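Penicillin-binding protein PbpB (Mycobacterium tuberculosis, PDB 6KGH) builds cross-linked peptidoglycan from lipid-linked intermediates and binds penicillin through its C-terminal transpeptidase domain. Local coordinates at residues 259-264 with 389-394; 219-224 with 513-518; 356-361 with 409-414. All blocks are in the same frame, centred on the assembly; numbering follows the deposited sequence.

Interaction 1: residues 259-264 with 389-394. With NA (sodium ion), chain E.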
loop_
_atom_site.group_PDB
_atom_site.type_symbol
_atom_site.label_atom_id
_atom_site.label_comp_id
_atom_site.label_asym_id
_atom_site.label_seq_id
_atom_site.Cartn_x
_atom_site.Cartn_y
_atom_site.Cartn_z
ATOM N N PRO A 259 -1.456 -11.154 1.368
ATOM C CA PRO A 259 -0.636 -10.716 0.226
ATOM C C PRO A 259 -0.149 -9.284 0.317
ATOM O O PRO A 259 0.914 -8.985 -0.239
ATOM C CB PRO A 259 -1.567 -10.904 -0.988
ATOM C CG PRO A 259 -2.908 -11.141 -0.443
ATOM C CD PRO A 259 -2.752 -11.712 0.935
ATOM N N ALA A 260 -0.888 -8.392 0.995
ATOM C CA ALA A 260 -0.453 -6.998 1.103
ATOM C C ALA A 260 0.962 -6.888 1.659
ATOM O O ALA A 260 1.670 -5.927 1.353
ATOM C CB ALA A 260 -1.408 -6.186 1.997
ATOM N N VAL A 261 1.401 -7.860 2.459
ATOM C CA VAL A 261 2.773 -7.850 2.950
ATOM C C VAL A 261 3.615 -9.003 2.417
ATOM O O VAL A 261 4.850 -8.889 2.418
ATOM C CB VAL A 261 2.822 -7.824 4.492
ATOM C CG1 VAL A 261 1.888 -6.725 5.028
ATOM C CG2 VAL A 261 2.443 -9.183 5.060
ATOM N N SER A 262 3.000 -10.103 1.951
ATOM C CA SER A 262 3.753 -11.287 1.552
ATOM C C SER A 262 4.127 -11.348 0.073
ATOM O O SER A 262 5.024 -12.120 -0.282
ATOM C CB SER A 262 2.953 -12.555 1.856
ATOM O OG SER A 262 1.930 -12.686 0.891
ATOM N N SER A 263 3.453 -10.612 -0.811
ATOM C CA SER A 263 3.481 -10.937 -2.241
ATOM C C SER A 263 3.892 -9.732 -3.073
ATOM O O SER A 263 3.035 -8.970 -3.515
ATOM C CB SER A 263 2.114 -11.465 -2.696
ATOM O OG SER A 263 1.727 -12.544 -1.851
ATOM N N PRO A 264 5.188 -9.542 -3.327
ATOM C CA PRO A 264 5.620 -8.334 -4.043
ATOM C C PRO A 264 5.277 -8.408 -5.518
ATOM O O PRO A 264 5.032 -9.476 -6.082
ATOM C CB PRO A 264 7.141 -8.301 -3.824
ATOM C CG PRO A 264 7.516 -9.766 -3.632
ATOM C CD PRO A 264 6.326 -10.380 -2.906
ATOM N N THR A 389 6.070 -4.804 -2.084
ATOM C CA THR A 389 4.760 -5.153 -1.573
ATOM C C THR A 389 3.831 -3.946 -1.638
ATOM O O THR A 389 4.263 -2.797 -1.793
ATOM C CB THR A 389 4.861 -5.658 -0.130
ATOM O OG1 THR A 389 5.335 -4.595 0.696
ATOM C CG2 THR A 389 5.826 -6.848 -0.029
ATOM N N LEU A 390 2.534 -4.219 -1.499
ATOM C CA LEU A 390 1.559 -3.137 -1.410
ATOM C C LEU A 390 1.864 -2.223 -0.228
ATOM O O LEU A 390 1.660 -1.009 -0.302
ATOM C CB LEU A 390 0.140 -3.720 -1.277
ATOM C CG LEU A 390 -0.985 -2.670 -1.302
ATOM C CD1 LEU A 390 -0.901 -1.831 -2.589
ATOM C CD2 LEU A 390 -2.375 -3.313 -1.195
ATOM N N LEU A 391 2.306 -2.800 0.892
ATOM C CA LEU A 391 2.600 -1.991 2.073
ATOM C C LEU A 391 3.783 -1.061 1.822
ATOM O O LEU A 391 3.736 0.131 2.161
ATOM C CB LEU A 391 2.872 -2.899 3.279
ATOM C CG LEU A 391 3.142 -2.166 4.606
ATOM C CD1 LEU A 391 1.943 -1.332 5.063
ATOM C CD2 LEU A 391 3.494 -3.205 5.658
ATOM N N GLN A 392 4.858 -1.596 1.229
ATOM C CA GLN A 392 5.993 -0.754 0.856
ATOM C C GLN A 392 5.564 0.353 -0.093
ATOM O O GLN A 392 6.001 1.504 0.048
ATOM C CB GLN A 392 7.088 -1.591 0.194
ATOM C CG GLN A 392 7.811 -2.558 1.109
ATOM C CD GLN A 392 8.836 -3.382 0.349
ATOM O OE1 GLN A 392 8.580 -3.810 -0.774
ATOM N NE2 GLN A 392 10.013 -3.572 0.936
ATOM N N MET A 393 4.742 0.010 -1.096
ATOM C CA MET A 393 4.253 1.006 -2.050
ATOM C C MET A 393 3.497 2.107 -1.328
ATOM O O MET A 393 3.759 3.303 -1.531
ATOM C CB MET A 393 3.348 0.328 -3.102
ATOM C CG MET A 393 2.798 1.284 -4.176
ATOM S SD MET A 393 1.491 0.523 -5.172
ATOM C CE MET A 393 0.023 1.057 -4.340
ATOM N N THR A 394 2.556 1.717 -0.462
ATOM C CA THR A 394 1.789 2.703 0.298
ATOM C C THR A 394 2.676 3.481 1.266
ATOM O O THR A 394 2.456 4.679 1.481
ATOM C CB THR A 394 0.648 1.997 1.037
ATOM O OG1 THR A 394 -0.007 1.109 0.122
ATOM C CG2 THR A 394 -0.382 2.989 1.543
HETATM NA NA NA E . 10.883 -3.024 -2.272
HETATM O O HOH W 1 1.863 -7.047 -2.027
#
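Thr389 lies across the last turn of helix 259-262, its side chain set over the carbonyls of Ala260 and Val261. Its CB rests 3.5 Å from Ala260 O. From there CG2 runs on to Val261 O, at 3.3 Å, and near Pro264 CB, so this methyl packs mainly on a backbone carbonyl. A chi1 of 64° swings the other branch, OG1, back toward its own helix, where it accepts a nearly straight bond from Gln392 N (3.1 Å, 169° at the hydrogen). Gln392 OE1 answers by accepting from Thr389 N, so the two residues form a capping box at the start of helix 390-401. The same OE1 binds a sodium ion at 2.9 Å, which would probably polarise the amide, while NE2 is held by the carbonyls of Gln352 and Ala363. Leu391 N, in the first turn of helix 390-401, donates to Ala260 O of helix 259-262 (3.2 Å, 151°). A water receives the N-H of Leu390 at 3.0 Å and donates to Pro259 O and Ser263 O, bridging the same junction. Beside these polar links Val261 CG1 and Leu391 CD2 meet at 3.9 Å, the two side chains running alongside each other, with Met236 of strand 233-238 touching both.

Interaction 2: residues 219-224 with 513-518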
loop_
_atom_site.group_PDB
_atom_site.type_symbol
_atom_site.label_atom_id
_atom_site.label_comp_id
_atom_site.label_asym_id
_atom_site.label_seq_id
_atom_site.Cartn_x
_atom_site.Cartn_y
_atom_site.Cartn_z
ATOM N N HIS A 219 -7.578 -11.182 -10.863
ATOM C CA HIS A 219 -7.288 -12.421 -10.139
ATOM C C HIS A 219 -7.408 -12.208 -8.638
ATOM O O HIS A 219 -7.754 -13.132 -7.893
ATOM C CB HIS A 219 -5.860 -12.922 -10.397
ATOM C CG HIS A 219 -5.535 -13.264 -11.813
ATOM N ND1 HIS A 219 -4.239 -13.530 -12.215
ATOM C CD2 HIS A 219 -6.311 -13.407 -12.916
ATOM C CE1 HIS A 219 -4.230 -13.805 -13.506
ATOM N NE2 HIS A 219 -5.473 -13.739 -13.955
ATOM N N ASN A 220 -7.013 -11.028 -8.168
ATOM C CA ASN A 220 -7.067 -10.686 -6.751
ATOM C C ASN A 220 -6.926 -9.178 -6.628
ATOM O O ASN A 220 -6.454 -8.505 -7.545
ATOM C CB ASN A 220 -5.996 -11.412 -5.924
ATOM C CG ASN A 220 -4.636 -11.401 -6.577
ATOM O OD1 ASN A 220 -4.247 -12.344 -7.291
ATOM N ND2 ASN A 220 -3.902 -10.324 -6.354
ATOM N N VAL A 221 -7.393 -8.649 -5.501
ATOM C CA VAL A 221 -7.350 -7.218 -5.227
ATOM C C VAL A 221 -6.928 -7.070 -3.772
ATOM O O VAL A 221 -7.256 -7.909 -2.931
ATOM C CB VAL A 221 -8.714 -6.523 -5.494
ATOM C CG1 VAL A 221 -8.681 -4.996 -5.128
ATOM C CG2 VAL A 221 -9.152 -6.706 -6.967
ATOM N N SER A 222 -6.172 -6.008 -3.484
ATOM C CA SER A 222 -5.770 -5.712 -2.122
ATOM C C SER A 222 -5.684 -4.199 -1.966
ATOM O O SER A 222 -5.547 -3.462 -2.945
ATOM C CB SER A 222 -4.436 -6.383 -1.768
ATOM O OG SER A 222 -3.474 -6.149 -2.777
ATOM N N ALA A 223 -5.782 -3.747 -0.718
ATOM C CA ALA A 223 -5.742 -2.327 -0.407
ATOM C C ALA A 223 -5.180 -2.152 1.000
ATOM O O ALA A 223 -5.356 -3.011 1.871
ATOM C CB ALA A 223 -7.126 -1.654 -0.534
ATOM N N VAL A 224 -4.485 -1.034 1.198
ATOM C CA VAL A 224 -3.904 -0.653 2.483
ATOM C C VAL A 224 -4.253 0.805 2.729
ATOM O O VAL A 224 -4.127 1.639 1.821
ATOM C CB VAL A 224 -2.372 -0.841 2.508
ATOM C CG1 VAL A 224 -1.777 -0.210 3.784
ATOM C CG2 VAL A 224 -2.004 -2.344 2.440
ATOM N N ILE A 513 -3.622 0.614 -3.526
ATOM C CA ILE A 513 -4.485 -0.393 -4.137
ATOM C C ILE A 513 -3.683 -1.138 -5.191
ATOM O O ILE A 513 -2.950 -0.520 -5.966
ATOM C CB ILE A 513 -5.723 0.259 -4.802
ATOM C CG1 ILE A 513 -6.605 0.936 -3.744
ATOM C CG2 ILE A 513 -6.510 -0.767 -5.611
ATOM C CD1 ILE A 513 -7.488 2.036 -4.302
ATOM N N MET A 514 -3.853 -2.454 -5.263
ATOM C CA MET A 514 -3.339 -3.209 -6.398
ATOM C C MET A 514 -4.420 -4.141 -6.929
ATOM O O MET A 514 -5.115 -4.798 -6.144
ATOM C CB MET A 514 -2.080 -4.006 -6.023
ATOM C CG MET A 514 -1.442 -4.708 -7.234
ATOM S SD MET A 514 -2.125 -6.362 -7.585
ATOM C CE MET A 514 -1.244 -7.390 -6.405
ATOM N N LEU A 515 -4.558 -4.177 -8.259
ATOM C CA LEU A 515 -5.427 -5.104 -8.988
ATOM C C LEU A 515 -4.557 -6.016 -9.837
ATOM O O LEU A 515 -3.737 -5.533 -10.617
ATOM C CB LEU A 515 -6.390 -4.360 -9.917
ATOM C CG LEU A 515 -7.689 -3.692 -9.450
ATOM C CD1 LEU A 515 -7.525 -3.075 -8.111
ATOM C CD2 LEU A 515 -8.151 -2.620 -10.466
ATOM N N ASP A 516 -4.747 -7.323 -9.708
ATOM C CA ASP A 516 -3.952 -8.284 -10.464
ATOM C C ASP A 516 -4.663 -8.574 -11.784
ATOM O O ASP A 516 -5.585 -9.390 -11.841
ATOM C CB ASP A 516 -3.743 -9.549 -9.643
ATOM C CG ASP A 516 -2.935 -10.611 -10.382
ATOM O OD1 ASP A 516 -2.650 -10.467 -11.601
ATOM O OD2 ASP A 516 -2.582 -11.597 -9.716
ATOM N N ASN A 517 -4.217 -7.913 -12.845
ATOM C CA ASN A 517 -4.707 -8.141 -14.200
ATOM C C ASN A 517 -6.229 -8.034 -14.327
ATOM O O ASN A 517 -6.896 -8.999 -14.699
ATOM C CB ASN A 517 -4.228 -9.488 -14.726
ATOM C CG ASN A 517 -4.289 -9.553 -16.247
ATOM O OD1 ASN A 517 -3.952 -8.583 -16.935
ATOM N ND2 ASN A 517 -4.727 -10.681 -16.772
ATOM N N PRO A 518 -6.802 -6.866 -14.043
ATOM C CA PRO A 518 -8.246 -6.700 -14.219
ATOM C C PRO A 518 -8.607 -6.660 -15.698
ATOM O O PRO A 518 -7.814 -6.242 -16.545
ATOM C CB PRO A 518 -8.525 -5.348 -13.547
ATOM C CG PRO A 518 -7.259 -4.574 -13.797
ATOM C CD PRO A 518 -6.133 -5.588 -13.726
HETATM O O HOH W 2 -4.131 -7.736 -5.149
#
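Met514 O is approached by three groups: Ser222 N donates to it (3.1 Å), a water that also bonds to Ser222 OG donates to it, and the CA-H of Val221 comes in at 3.4 Å from CA. The return bond, Met514 N to Ser222 O, makes Ser222 and Met514 a hydrogen-bonded antiparallel pair, with Val221-Leu515 and Ala223-Ile513 as the non-hydrogen-bonded pairs next to it. Two further backbone bonds continue the pairing toward His219: Asp516 N to Asn220 O, and His219 N to Asp516 O, the latter the shorter at 2.9 Å. On one face Val221 CG1 lies beside Leu515 CD1 (3.7 Å), the two side chains pointing the same way, and helix 199-216 packs there through Val209. On the other, Leu390 of helix 390-401 touches Ser222. Strands 221-227 and 509-516 are neighbours in the central antiparallel sheet of the transpeptidase domain, which has helices packed on both faces. With chi1 at 179°, the Asp516 carboxylate swings out beside the imidazole of His219; Asp516 OD1 stands obliquely 3.5 Å from His219 ND1, the two planes 59° apart. Asn517 CB sits over one face of that ring. Asp516 OD1 is bonded to Gln481 NE2, so polar backbone pairing and a neutral partner hold Asp516 in place; a nearby imidazole, if protonated, would probably favour its anionic form.

Interaction 3: residues 356-361 with 409-414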
loop_
_atom_site.group_PDB
_atom_site.type_symbol
_atom_site.label_atom_id
_atom_site.label_comp_id
_atom_site.label_asym_id
_atom_site.label_seq_id
_atom_site.Cartn_x
_atom_site.Cartn_y
_atom_site.Cartn_z
ATOM N N VAL A 356 6.676 -4.093 10.075
ATOM C CA VAL A 356 5.311 -3.738 10.469
ATOM C C VAL A 356 4.780 -4.584 11.628
ATOM O O VAL A 356 3.864 -4.152 12.332
ATOM C CB VAL A 356 4.375 -3.854 9.243
ATOM C CG1 VAL A 356 4.294 -5.306 8.779
ATOM C CG2 VAL A 356 2.977 -3.312 9.556
ATOM N N GLY A 357 5.315 -5.783 11.837
ATOM C CA GLY A 357 4.845 -6.658 12.889
ATOM C C GLY A 357 3.899 -7.760 12.450
ATOM O O GLY A 357 3.066 -8.197 13.256
ATOM N N LEU A 358 3.996 -8.219 11.202
ATOM C CA LEU A 358 3.132 -9.245 10.641
ATOM C C LEU A 358 3.979 -10.381 10.091
ATOM O O LEU A 358 5.043 -10.125 9.519
ATOM C CB LEU A 358 2.240 -8.659 9.512
ATOM C CG LEU A 358 1.156 -7.657 9.952
ATOM C CD1 LEU A 358 0.723 -6.734 8.804
ATOM C CD2 LEU A 358 -0.060 -8.370 10.594
ATOM N N PRO A 359 3.565 -11.641 10.263
ATOM C CA PRO A 359 4.385 -12.744 9.752
ATOM C C PRO A 359 4.345 -12.797 8.232
ATOM O O PRO A 359 3.365 -12.402 7.602
ATOM C CB PRO A 359 3.733 -13.995 10.362
ATOM C CG PRO A 359 2.284 -13.609 10.539
ATOM C CD PRO A 359 2.309 -12.111 10.874
ATOM N N GLY A 360 5.428 -13.305 7.651
ATOM C CA GLY A 360 5.493 -13.512 6.226
ATOM C C GLY A 360 5.761 -12.271 5.405
ATOM O O GLY A 360 5.573 -12.318 4.192
ATOM N N GLU A 361 6.193 -11.161 6.019
ATOM C CA GLU A 361 6.445 -9.948 5.246
ATOM C C GLU A 361 7.584 -10.162 4.256
ATOM O O GLU A 361 8.672 -10.601 4.637
ATOM C CB GLU A 361 6.788 -8.754 6.158
ATOM C CG GLU A 361 6.928 -7.474 5.300
ATOM C CD GLU A 361 7.323 -6.216 6.056
ATOM O OE1 GLU A 361 7.724 -6.314 7.226
ATOM O OE2 GLU A 361 7.245 -5.118 5.455
ATOM N N PRO A 409 5.412 1.681 8.634
ATOM C CA PRO A 409 4.076 1.350 9.142
ATOM C C PRO A 409 4.160 0.305 10.239
ATOM O O PRO A 409 5.079 -0.514 10.263
ATOM C CB PRO A 409 3.352 0.813 7.902
ATOM C CG PRO A 409 4.453 0.380 6.988
ATOM C CD PRO A 409 5.602 1.283 7.234
ATOM N N ARG A 410 3.200 0.377 11.177
ATOM C CA ARG A 410 3.072 -0.553 12.295
ATOM C C ARG A 410 1.609 -0.938 12.444
ATOM O O ARG A 410 0.726 -0.093 12.262
ATOM C CB ARG A 410 3.567 0.086 13.631
ATOM C CG ARG A 410 5.058 0.377 13.680
ATOM C CD ARG A 410 5.821 -0.920 13.666
ATOM N NE ARG A 410 7.274 -0.776 13.768
ATOM C CZ ARG A 410 8.124 -0.696 12.746
ATOM N NH1 ARG A 410 7.701 -0.732 11.480
ATOM N NH2 ARG A 410 9.428 -0.604 12.993
ATOM N N ILE A 411 1.346 -2.203 12.802
ATOM C CA ILE A 411 -0.025 -2.671 13.008
ATOM C C ILE A 411 -0.319 -3.026 14.462
ATOM O O ILE A 411 -1.502 -3.136 14.832
ATOM C CB ILE A 411 -0.375 -3.863 12.082
ATOM C CG1 ILE A 411 -1.898 -4.024 11.958
ATOM C CG2 ILE A 411 0.248 -5.181 12.579
ATOM C CD1 ILE A 411 -2.327 -4.708 10.663
ATOM N N ILE A 412 0.695 -3.162 15.304
ATOM C CA ILE A 412 0.496 -3.428 16.721
ATOM C C ILE A 412 0.564 -2.098 17.463
ATOM O O ILE A 412 1.623 -1.472 17.529
ATOM C CB ILE A 412 1.526 -4.428 17.248
ATOM C CG1 ILE A 412 1.356 -5.760 16.496
ATOM C CG2 ILE A 412 1.276 -4.656 18.712
ATOM C CD1 ILE A 412 2.492 -6.724 16.678
ATOM N N LYS A 413 -0.565 -1.659 18.024
ATOM C CA LYS A 413 -0.578 -0.377 18.727
ATOM C C LYS A 413 -0.118 -0.505 20.178
ATOM O O LYS A 413 0.630 0.348 20.672
ATOM C CB LYS A 413 -1.974 0.245 18.687
ATOM C CG LYS A 413 -1.978 1.708 19.129
ATOM C CD LYS A 413 -3.306 2.384 18.857
ATOM C CE LYS A 413 -3.248 3.878 19.235
ATOM N NZ LYS A 413 -2.138 4.620 18.553
ATOM N N ALA A 414 -0.556 -1.542 20.880
ATOM C CA ALA A 414 -0.277 -1.654 22.308
ATOM C C ALA A 414 -0.590 -3.078 22.755
ATOM O O ALA A 414 -1.194 -3.862 22.016
ATOM C CB ALA A 414 -1.091 -0.623 23.102
HETATM O O HOH W 3 3.469 -3.261 14.819
#
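The guanidinium of Arg410 approaches Val356 obliquely, NH1 lying 3.8 Å from Val356 N. In the plane of that group NH1 donates to Pro409 O (2.9 Å), but from the carbonyl's side the donor stands well above the plane, 43° out of it. NH1 also bonds to Thr354 O, so two carbonyls fix the head of the arginine, whose chain bends back at chi2 to bring it there. The peptide carbonyl of Val356 is the second flat group. In its plane lies Ile411 N, which donates at 3.2 Å, and a water donates to the same oxygen at 2.7 Å. This water in turn takes the N-H of Ile412, so one carbonyl serves two successive amides, one directly and one through solvent. Pro409 O, which also takes the arginine bond, faces the CA-H of Val356, 3.2 Å from its CA, and lies near its CG2. CG2 is placed there because it is anti to the backbone N, and it meets Ile411 CB as well. Further along, Gly357 brings its O against Ile412 CD1, at a positive phi suited to a residue without a side chain. Leu358 and Ile411 cross at about a right angle, with Leu358 CG 3.7 Å from Ile411 CG2; Met236 and Leu151 also touch Leu358. Val233 of strand 233-238 touches Val356, Pro409 and Ile411. Beyond Leu358 the chain reverses in a type II beta turn from Leu358 to Glu361, with Gly360 third. The contact thus packs the irregular loop 356-361 against the lead-in to strand 412-416, which carries a classic beta bulge at Lys413 and Ala414, facing Val194, and lies between strands 192-195 and 422-424 of the mixed sheet.

Interaction 1 sits between the other two. Towards interaction 2, whose centre is 11 Å away, Leu390 CD2 packs 3.4 Å from Ser222 OG, setting helix 390-401 on the central sheet. Towards interaction 3, 12 Å away between centres, Leu391 CD2 lies 3.7 Å from Val356 CB, so neighbouring leucines of one helix serve the two sides. Interactions 2 and 3 do not touch; their nearest atoms are about 7 Å apart. Along the chain, 219-224 with 513-518 encloses both of the others, whose own segments alternate. Interaction 2 stays at some distance from the probable nucleophile: the side chain of Met514 is about 12 Å from that of Ser269, assigned by similarity as the acyl-ester serine.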